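Purine nucleoside phosphorylase (Anopheles gambiae, PDB 2P4S) catalyses the phosphate-dependent cleavage of inosine, guanosine and their 2'-deoxy forms to free purine base and pentose 1-phosphate in purine salvage. Local coordinates at residues Ala99-Glu104 against Thr137-Pro142; Asp131-Glu136 against Leu153-Leu158; Gly113-Ser118 against Met183-Met188. All blocks are in the same frame, centred on the assembly; numbering follows the deposited sequence.

Interaction 1. Residues Ala99-Glu104 against Thr137-Pro142; sequences ATYLLE and TIPHFP
The backbones of Y101 and P139 come nearest here, with CA atoms 7.8 Å apart, where a turn of helix 92-105 faces the loop after strand 130-134. The loop makes a type II beta turn from I138 to F141, closed by the bond from F141 N to I138 O. P139 and H140 are the two middle residues of this turn. The main contact is a CH-pi interaction between the P139 ring and Y101. P139 CD lies over the centre of the phenol ring, 3.4 Å from its centroid and 3° off the ring normal. P139 CG sits nearer the root of the same ring, 3.6 Å from Y101 CG. With CG of Y101 anti to the backbone N (chi1 178°), the ring extends from the helix to lie under P139. Y101 OH is 3.4 Å from T137 O. T137 OG1 is hydrogen-bonded to D134 O, at the end of strand 130-134. I138 adds a looser apolar contact: its CG2 is 4.4 Å from Y101 CD2. I138 also packs on I98, one turn before Y101 in the helix.

The turn is tied to the N-terminal part of the chain by polar groups as well. H140 NE2 is hydrogen-bonded to E97 OE1, and H140 O accepts a bond from Y90 OH, while R105 makes a cation-pi contact with Y101. The site is partly buried and joins helix 92-105 to the loop between strands 130-134 and 152-158. On the buried side L102 continues the contact inward, with L102 CD2 4.4 Å from I138 CG1.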
loop_
_atom_site.group_PDB
_atom_site.type_symbol
_atom_site.label_atom_id
_atom_site.label_comp_id
_atom_site.label_asym_id
_atom_site.label_seq_id
_atom_site.Cartn_x
_atom_site.Cartn_y
_atom_site.Cartn_z
ATOM N N ALA A 99 18.123 10.914 -23.881
ATOM C CA ALA A 99 17.438 11.000 -25.189
ATOM C C ALA A 99 18.465 11.390 -26.288
ATOM O O ALA A 99 18.572 10.729 -27.333
ATOM C CB ALA A 99 16.263 12.012 -25.141
ATOM N N THR A 100 19.220 12.469 -26.009
ATOM C CA THR A 100 20.236 13.027 -26.934
ATOM C C THR A 100 21.285 11.972 -27.269
ATOM O O THR A 100 21.605 11.795 -28.453
ATOM C CB THR A 100 20.869 14.326 -26.396
ATOM O OG1 THR A 100 19.883 15.368 -26.424
ATOM C CG2 THR A 100 22.022 14.780 -27.299
ATOM N N TYR A 101 21.741 11.238 -26.240
ATOM C CA TYR A 101 22.666 10.119 -26.412
ATOM C C TYR A 101 22.208 9.144 -27.492
ATOM O O TYR A 101 22.979 8.713 -28.351
ATOM C CB TYR A 101 22.864 9.362 -25.086
ATOM C CG TYR A 101 23.777 8.178 -25.219
ATOM C CD1 TYR A 101 25.173 8.323 -25.074
ATOM C CD2 TYR A 101 23.265 6.912 -25.514
ATOM C CE1 TYR A 101 26.027 7.239 -25.225
ATOM C CE2 TYR A 101 24.102 5.817 -25.672
ATOM C CZ TYR A 101 25.506 5.990 -25.517
ATOM O OH TYR A 101 26.347 4.898 -25.702
ATOM N N LEU A 102 20.950 8.750 -27.415
ATOM C CA LEU A 102 20.405 7.792 -28.385
ATOM C C LEU A 102 20.133 8.466 -29.749
ATOM O O LEU A 102 20.383 7.887 -30.788
ATOM C CB LEU A 102 19.112 7.171 -27.804
ATOM C CG LEU A 102 19.286 6.345 -26.502
ATOM C CD1 LEU A 102 17.961 6.152 -25.733
ATOM C CD2 LEU A 102 19.900 5.015 -26.861
ATOM N N LEU A 103 19.592 9.674 -29.732
ATOM C CA LEU A 103 19.264 10.395 -30.968
ATOM C C LEU A 103 20.507 10.661 -31.828
ATOM O O LEU A 103 20.394 10.682 -33.042
ATOM C CB LEU A 103 18.568 11.719 -30.656
ATOM C CG LEU A 103 17.126 11.665 -30.136
ATOM C CD1 LEU A 103 16.689 13.062 -29.647
ATOM C CD2 LEU A 103 16.194 11.120 -31.177
ATOM N N GLU A 104 21.666 10.849 -31.167
ATOM C CA GLU A 104 23.002 10.958 -31.789
ATOM C C GLU A 104 23.490 9.672 -32.413
ATOM O O GLU A 104 24.279 9.687 -33.370
ATOM C CB GLU A 104 24.019 11.486 -30.764
ATOM C CG GLU A 104 23.812 13.005 -30.538
ATOM C CD GLU A 104 24.702 13.624 -29.449
ATOM O OE1 GLU A 104 25.383 12.870 -28.686
ATOM O OE2 GLU A 104 24.678 14.887 -29.333
ATOM N N THR A 137 25.127 -0.049 -21.645
ATOM C CA THR A 137 25.834 1.013 -22.339
ATOM C C THR A 137 25.103 2.345 -22.378
ATOM O O THR A 137 25.684 3.360 -22.739
ATOM C CB THR A 137 26.162 0.614 -23.789
ATOM O OG1 THR A 137 25.023 0.858 -24.632
ATOM C CG2 THR A 137 26.580 -0.819 -23.896
ATOM N N ILE A 138 23.822 2.364 -22.017
ATOM C CA ILE A 138 23.073 3.613 -22.058
ATOM C C ILE A 138 23.297 4.419 -20.755
ATOM O O ILE A 138 23.108 3.890 -19.669
ATOM C CB ILE A 138 21.549 3.400 -22.337
ATOM C CG1 ILE A 138 21.332 2.508 -23.584
ATOM C CG2 ILE A 138 20.839 4.771 -22.504
ATOM C CD1 ILE A 138 19.894 1.955 -23.720
ATOM N N PRO A 139 23.754 5.677 -20.862
ATOM C CA PRO A 139 23.950 6.452 -19.640
ATOM C C PRO A 139 22.728 6.437 -18.730
ATOM O O PRO A 139 21.610 6.669 -19.194
ATOM C CB PRO A 139 24.238 7.878 -20.147
ATOM C CG PRO A 139 24.180 7.820 -21.627
ATOM C CD PRO A 139 24.187 6.411 -22.054
ATOM N N HIS A 140 22.971 6.129 -17.451
ATOM C CA HIS A 140 21.954 6.164 -16.366
ATOM C C HIS A 140 20.878 5.101 -16.467
ATOM O O HIS A 140 19.867 5.194 -15.788
ATOM C CB HIS A 140 21.259 7.541 -16.288
ATOM C CG HIS A 140 22.212 8.677 -16.170
ATOM N ND1 HIS A 140 23.007 8.858 -15.056
ATOM C CD2 HIS A 140 22.532 9.671 -17.035
ATOM C CE1 HIS A 140 23.766 9.928 -15.234
ATOM N NE2 HIS A 140 23.490 10.443 -16.421
ATOM N N PHE A 141 21.073 4.111 -17.319
ATOM C CA PHE A 141 20.040 3.118 -17.521
ATOM C C PHE A 141 20.117 1.957 -16.500
ATOM O O PHE A 141 21.209 1.430 -16.222
ATOM C CB PHE A 141 20.111 2.574 -18.933
ATOM C CG PHE A 141 18.829 2.752 -19.699
ATOM C CD1 PHE A 141 18.352 4.018 -19.968
ATOM C CD2 PHE A 141 18.119 1.666 -20.161
ATOM C CE1 PHE A 141 17.169 4.206 -20.700
ATOM C CE2 PHE A 141 16.900 1.847 -20.891
ATOM C CZ PHE A 141 16.453 3.124 -21.156
ATOM N N PRO A 142 18.947 1.548 -15.963
ATOM C CA PRO A 142 18.889 0.321 -15.181
ATOM C C PRO A 142 19.153 -0.864 -16.093
ATOM O O PRO A 142 19.127 -0.744 -17.324
ATOM C CB PRO A 142 17.429 0.275 -14.682
ATOM C CG PRO A 142 16.859 1.624 -14.900
ATOM C CD PRO A 142 17.631 2.218 -16.061
#

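Interaction 2. Residues Asp131-Glu136 against Leu153-Leu158; sequences DSFDYE and LVFGYL
L153 O takes the shortest bond of this contact, from F133 N at 2.7 Å, and S132 CA adds a CA-H...O contact to the same oxygen at 3.4 Å. The return bond runs from L153 N to F133 O. These close one hydrogen-bonded pair of an antiparallel ladder. D131 and F155 form the next such pair, and the bond from F155 N to D131 O is almost straight at 178°. S132 and V154 make the non-hydrogen-bonded pair between them, with their side chains on the other face from F133 and F155.

The two phenylalanine rings meet rim to rim, with planes at 80° and F133 CE2 3.6 Å from F155 CD2. Both have CG beside the backbone N (chi1 -57° and -72°), which puts the two rings next to each other on one face of the sheet. Beyond the strand end, Y135 brings CE1 to 3.4 Å from L153 N. Y135 OH is hydrogen-bonded to G168 O, and its ring meets that of F170, a phosphate-binding residue.

Strand 130-134 pairs with strand 152-158, which on its other side pairs with 161-167. Helix 92-105 covers the face bearing F133, L153 and F155, with L102 touching all three.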
loop_
_atom_site.group_PDB
_atom_site.type_symbol
_atom_site.label_atom_id
_atom_site.label_comp_id
_atom_site.label_asym_id
_atom_site.label_seq_id
_atom_site.Cartn_x
_atom_site.Cartn_y
_atom_site.Cartn_z
ATOM N N ASP A 131 19.058 -0.341 -35.013
ATOM C CA ASP A 131 20.093 0.147 -34.105
ATOM C C ASP A 131 19.752 -0.378 -32.703
ATOM O O ASP A 131 18.700 -0.105 -32.153
ATOM C CB ASP A 131 20.210 1.680 -34.144
ATOM C CG ASP A 131 20.508 2.208 -35.561
ATOM O OD1 ASP A 131 21.526 1.790 -36.162
ATOM O OD2 ASP A 131 19.743 3.047 -36.084
ATOM N N SER A 132 20.647 -1.182 -32.155
ATOM C CA SER A 132 20.412 -1.859 -30.895
ATOM C C SER A 132 21.373 -1.337 -29.810
ATOM O O SER A 132 22.564 -1.105 -30.078
ATOM C CB SER A 132 20.588 -3.340 -31.109
ATOM O OG SER A 132 20.310 -4.017 -29.897
ATOM N N PHE A 133 20.850 -1.117 -28.610
ATOM C CA PHE A 133 21.661 -0.633 -27.487
ATOM C C PHE A 133 21.480 -1.488 -26.246
ATOM O O PHE A 133 20.413 -1.436 -25.638
ATOM C CB PHE A 133 21.310 0.803 -27.093
ATOM C CG PHE A 133 21.439 1.796 -28.189
ATOM C CD1 PHE A 133 22.596 2.580 -28.300
ATOM C CD2 PHE A 133 20.396 1.981 -29.107
ATOM C CE1 PHE A 133 22.711 3.527 -29.316
ATOM C CE2 PHE A 133 20.498 2.911 -30.139
ATOM C CZ PHE A 133 21.662 3.687 -30.253
ATOM N N ASP A 134 22.512 -2.238 -25.848
ATOM C CA ASP A 134 22.466 -2.919 -24.558
ATOM C C ASP A 134 22.207 -1.894 -23.479
ATOM O O ASP A 134 22.770 -0.800 -23.536
ATOM C CB ASP A 134 23.763 -3.685 -24.289
ATOM C CG ASP A 134 23.850 -4.962 -25.101
ATOM O OD1 ASP A 134 22.942 -5.176 -25.942
ATOM O OD2 ASP A 134 24.818 -5.748 -24.919
ATOM N N TYR A 135 21.323 -2.220 -22.520
ATOM C CA TYR A 135 21.015 -1.300 -21.397
ATOM C C TYR A 135 22.245 -0.890 -20.618
ATOM O O TYR A 135 22.307 0.229 -20.137
ATOM C CB TYR A 135 19.975 -1.862 -20.413
ATOM C CG TYR A 135 18.554 -2.034 -20.980
ATOM C CD1 TYR A 135 18.144 -1.361 -22.167
ATOM C CD2 TYR A 135 17.621 -2.859 -20.325
ATOM C CE1 TYR A 135 16.838 -1.517 -22.681
ATOM C CE2 TYR A 135 16.320 -3.031 -20.822
ATOM C CZ TYR A 135 15.946 -2.372 -21.994
ATOM O OH TYR A 135 14.704 -2.564 -22.463
ATOM N N GLU A 136 23.208 -1.804 -20.497
ATOM C CA GLU A 136 24.506 -1.561 -19.823
ATOM C C GLU A 136 25.272 -0.330 -20.348
ATOM O O GLU A 136 25.957 0.338 -19.584
ATOM C CB GLU A 136 25.432 -2.790 -19.979
ATOM C CG GLU A 136 25.077 -3.992 -19.102
ATOM C CD GLU A 136 23.766 -4.786 -19.525
ATOM O OE1 GLU A 136 23.253 -4.677 -20.687
ATOM O OE2 GLU A 136 23.256 -5.544 -18.657
ATOM N N LEU A 153 17.620 -1.752 -25.937
ATOM C CA LEU A 153 16.781 -0.802 -26.611
ATOM C C LEU A 153 17.003 -0.941 -28.142
ATOM O O LEU A 153 18.139 -0.812 -28.634
ATOM C CB LEU A 153 17.110 0.594 -26.097
ATOM C CG LEU A 153 16.136 1.721 -26.398
ATOM C CD1 LEU A 153 14.689 1.305 -25.999
ATOM C CD2 LEU A 153 16.564 2.954 -25.661
ATOM N N VAL A 154 15.944 -1.293 -28.871
ATOM C CA VAL A 154 16.057 -1.610 -30.286
ATOM C C VAL A 154 15.255 -0.573 -31.091
ATOM O O VAL A 154 14.037 -0.414 -30.894
ATOM C CB VAL A 154 15.602 -3.051 -30.615
ATOM C CG1 VAL A 154 16.035 -3.455 -31.977
ATOM C CG2 VAL A 154 16.217 -4.031 -29.673
ATOM N N PHE A 155 15.943 0.176 -31.958
ATOM C CA PHE A 155 15.266 1.135 -32.840
ATOM C C PHE A 155 15.228 0.414 -34.156
ATOM O O PHE A 155 16.250 -0.013 -34.622
ATOM C CB PHE A 155 16.068 2.428 -32.979
ATOM C CG PHE A 155 16.070 3.296 -31.752
ATOM C CD1 PHE A 155 15.284 4.451 -31.706
ATOM C CD2 PHE A 155 16.907 3.007 -30.661
ATOM C CE1 PHE A 155 15.272 5.294 -30.556
ATOM C CE2 PHE A 155 16.917 3.826 -29.540
ATOM C CZ PHE A 155 16.101 5.006 -29.491
ATOM N N GLY A 156 14.055 0.234 -34.756
ATOM C CA GLY A 156 13.958 -0.549 -36.002
ATOM C C GLY A 156 12.606 -0.339 -36.650
ATOM O O GLY A 156 11.763 0.390 -36.117
ATOM N N TYR A 157 12.412 -0.985 -37.800
ATOM C CA TYR A 157 11.162 -0.960 -38.566
ATOM C C TYR A 157 10.302 -2.179 -38.266
ATOM O O TYR A 157 10.737 -3.346 -38.452
ATOM C CB TYR A 157 11.447 -0.834 -40.090
ATOM C CG TYR A 157 12.068 0.504 -40.454
ATOM C CD1 TYR A 157 11.271 1.566 -40.804
ATOM C CD2 TYR A 157 13.464 0.703 -40.415
ATOM C CE1 TYR A 157 11.824 2.839 -41.134
ATOM C CE2 TYR A 157 14.051 1.977 -40.730
ATOM C CZ TYR A 157 13.213 3.041 -41.096
ATOM O OH TYR A 157 13.707 4.318 -41.420
ATOM N N LEU A 158 9.097 -1.915 -37.763
ATOM C CA LEU A 158 8.083 -2.980 -37.620
ATOM C C LEU A 158 7.080 -2.929 -38.808
ATOM O O LEU A 158 6.234 -2.037 -38.864
ATOM C CB LEU A 158 7.355 -2.879 -36.270
ATOM C CG LEU A 158 6.473 -4.070 -35.869
ATOM C CD1 LEU A 158 7.247 -5.371 -35.860
ATOM C CD2 LEU A 158 5.852 -3.858 -34.521
#

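Interaction 3. Residues Gly113-Ser118 against Met183-Met188; sequences GIICGS and MPVRVM. With DIH (7-[[(3R,4R)-3-(hydroxymethyl)-4-oxidanyl-pyrrolidin-1-ium-1-yl]methyl]-3,5-dihydropyrrolo[3,2-d]pyrimidin-4-one), chain F; PO4 (phosphate ion), chain D.
Strand 112-116 belongs to the central sheet of the phosphorylase alpha/beta fold and leads straight into the phosphate site. Helix 178-191 packs against the start of this strand and runs nearly antiparallel to it: the axes of the two segments make an angle of 159° and approach to 9.6 Å. The contact is apolar and buried. M188 stretches its extended side chain from the helix to the strand backbone. Its SD lies 3.8 Å from G113 CA, and CE goes on to 3.8 Å from I114 N. The methionine can lie this close because G113 has no side chain on the side facing the helix. Further along the strand, I115 points at the helix, and its CG1 is 4.1 Å from M188 CE. I115 CD1 meets V185 CG2 at 3.9 Å, where the two side chains cross at about a right angle. I115 also packs on R169, which binds the phosphate.

Past the strand the chain turns to the ion. T199 OG1 is hydrogen-bonded to both I115 O and G117 N, which ties the end of the strand and the start of the loop to strand 195-204. R169, A201 and S305 also hydrogen-bond the phosphate, and S118 lines the pocket of the inhibitor DIH. The S118 amide aims directly at the ion, with S118 N 2.6 Å from phosphate O1 at an N-H...O angle of 170°.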
loop_
_atom_site.group_PDB
_atom_site.type_symbol
_atom_site.label_atom_id
_atom_site.label_comp_id
_atom_site.label_asym_id
_atom_site.label_seq_id
_atom_site.Cartn_x
_atom_site.Cartn_y
_atom_site.Cartn_z
ATOM N N GLY A 113 6.703 3.948 -29.014
ATOM C CA GLY A 113 7.501 3.098 -28.092
ATOM C C GLY A 113 6.793 1.796 -27.680
ATOM O O GLY A 113 5.589 1.797 -27.424
ATOM N N ILE A 114 7.530 0.690 -27.592
ATOM C CA ILE A 114 6.971 -0.611 -27.227
ATOM C C ILE A 114 7.793 -1.183 -26.046
ATOM O O ILE A 114 9.035 -1.304 -26.124
ATOM C CB ILE A 114 6.991 -1.622 -28.404
ATOM C CG1 ILE A 114 6.237 -1.081 -29.630
ATOM C CG2 ILE A 114 6.411 -2.981 -27.987
ATOM C CD1 ILE A 114 6.512 -1.870 -30.961
ATOM N N ILE A 115 7.125 -1.507 -24.944
ATOM C CA ILE A 115 7.797 -2.259 -23.852
ATOM C C ILE A 115 7.412 -3.730 -23.923
ATOM O O ILE A 115 6.228 -4.046 -23.829
ATOM C CB ILE A 115 7.494 -1.643 -22.466
ATOM C CG1 ILE A 115 7.675 -0.129 -22.532
ATOM C CG2 ILE A 115 8.431 -2.259 -21.387
ATOM C CD1 ILE A 115 7.358 0.622 -21.217
ATOM N N CYS A 116 8.381 -4.614 -24.160
ATOM C CA CYS A 116 8.176 -6.088 -24.162
ATOM C C CYS A 116 8.363 -6.773 -22.788
ATOM O O CYS A 116 9.473 -6.744 -22.229
ATOM C CB CYS A 116 9.168 -6.756 -25.124
ATOM S SG CYS A 116 9.123 -6.048 -26.776
ATOM N N GLY A 117 7.325 -7.452 -22.292
ATOM C CA GLY A 117 7.350 -8.052 -20.969
ATOM C C GLY A 117 7.775 -9.491 -21.003
ATOM O O GLY A 117 8.422 -9.939 -21.984
ATOM N N SER A 118 7.402 -10.251 -19.972
ATOM C CA SER A 118 7.862 -11.652 -19.869
ATOM C C SER A 118 7.288 -12.537 -20.971
ATOM O O SER A 118 6.057 -12.713 -21.054
ATOM C CB SER A 118 7.578 -12.236 -18.481
ATOM O OG SER A 118 8.383 -11.594 -17.502
ATOM N N MET A 183 11.070 5.446 -16.062
ATOM C CA MET A 183 12.005 6.378 -16.731
ATOM C C MET A 183 12.159 6.240 -18.294
ATOM O O MET A 183 12.249 7.240 -19.009
ATOM C CB MET A 183 13.367 6.385 -16.000
ATOM C CG MET A 183 14.509 7.082 -16.782
ATOM S SD MET A 183 15.448 6.006 -17.877
ATOM C CE MET A 183 15.858 4.645 -16.816
ATOM N N PRO A 184 12.258 5.010 -18.825
ATOM C CA PRO A 184 12.344 4.873 -20.284
ATOM C C PRO A 184 11.158 5.411 -21.076
ATOM O O PRO A 184 11.315 5.784 -22.272
ATOM C CB PRO A 184 12.444 3.368 -20.468
ATOM C CG PRO A 184 13.088 2.894 -19.139
ATOM C CD PRO A 184 12.413 3.709 -18.133
ATOM N N VAL A 185 9.992 5.500 -20.429
ATOM C CA VAL A 185 8.836 6.211 -21.016
ATOM C C VAL A 185 9.061 7.721 -21.194
ATOM O O VAL A 185 8.585 8.292 -22.171
ATOM C CB VAL A 185 7.504 5.937 -20.225
ATOM C CG1 VAL A 185 6.303 6.629 -20.860
ATOM C CG2 VAL A 185 7.246 4.402 -20.080
ATOM N N ARG A 186 9.727 8.383 -20.242
ATOM C CA ARG A 186 10.047 9.838 -20.387
ATOM C C ARG A 186 11.056 10.052 -21.517
ATOM O O ARG A 186 10.913 10.980 -22.295
ATOM C CB ARG A 186 10.629 10.431 -19.140
ATOM C CG ARG A 186 9.882 10.185 -17.845
ATOM C CD ARG A 186 8.884 11.208 -17.687
ATOM N NE ARG A 186 8.724 11.685 -16.320
ATOM C CZ ARG A 186 7.563 12.163 -15.857
ATOM N NH1 ARG A 186 6.454 12.209 -16.657
ATOM N NH2 ARG A 186 7.496 12.589 -14.606
ATOM N N VAL A 187 12.032 9.155 -21.624
ATOM C CA VAL A 187 12.975 9.133 -22.731
ATOM C C VAL A 187 12.281 8.930 -24.107
ATOM O O VAL A 187 12.549 9.688 -25.037
ATOM C CB VAL A 187 14.103 8.061 -22.505
ATOM C CG1 VAL A 187 15.014 8.030 -23.686
ATOM C CG2 VAL A 187 14.893 8.382 -21.237
ATOM N N MET A 188 11.423 7.917 -24.244
ATOM C CA MET A 188 10.603 7.744 -25.449
ATOM C C MET A 188 9.890 9.052 -25.870
ATOM O O MET A 188 9.946 9.449 -27.025
ATOM C CB MET A 188 9.581 6.615 -25.270
ATOM C CG MET A 188 10.133 5.189 -25.206
ATOM S SD MET A 188 8.839 4.013 -24.644
ATOM C CE MET A 188 9.689 2.477 -24.960
HETATM O "O5'" DIH F . 7.104 -15.084 -13.805
HETATM C "C5'" DIH F . 7.192 -13.917 -12.963
HETATM C "C4'" DIH F . 7.187 -12.721 -13.883
HETATM C "C6'" DIH F . 5.972 -12.748 -14.839
HETATM C "C3'" DIH F . 7.092 -11.445 -13.076
HETATM O "O3'" DIH F . 7.834 -10.431 -13.758
HETATM C "C2'" DIH F . 5.623 -11.076 -13.155
HETATM N "N1'" DIH F . 5.272 -11.461 -14.558
HETATM C C10 DIH F . 3.817 -11.388 -14.764
HETATM C C9 DIH F . 2.955 -12.518 -14.245
HETATM C C8 DIH F . 2.627 -13.698 -14.965
HETATM N N7 DIH F . 1.808 -14.461 -14.189
HETATM C C5 DIH F . 1.590 -13.835 -13.004
HETATM C C6 DIH F . 0.758 -14.134 -11.803
HETATM O O6 DIH F . 0.059 -15.225 -11.703
HETATM N N1 DIH F . 0.792 -13.202 -10.827
HETATM C C2 DIH F . 1.527 -12.051 -10.897
HETATM N N3 DIH F . 2.260 -11.733 -11.976
HETATM C C4 DIH F . 2.290 -12.618 -13.028
HETATM P P PO4 D . 6.187 -8.704 -17.016
HETATM O O1 PO4 D . 5.625 -9.285 -18.274
HETATM O O2 PO4 D . 7.387 -7.834 -17.393
HETATM O O3 PO4 D . 5.232 -7.839 -16.282
HETATM O O4 PO4 D . 6.583 -9.844 -16.126
#

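Interactions 2 and 3 are buried, while interaction 1 lies nearer the surface. L102 connects interactions 1 and 2, packing on I138 in the first and against F133 and L153 in the second. F141 touches M183 and P184 of interaction 3, so the 137-142 loop contacts both helices 92-105 and 178-191. Interactions 2 and 3 reach the same sheet and meet through L158 and I114. Their chemistry differs. Interaction 2 rests on backbone hydrogen bonds, interaction 3 on apolar side chains between helix and strand, and interaction 1 on a proline over a tyrosine face. Only interaction 3 includes a residue bound to the phosphate.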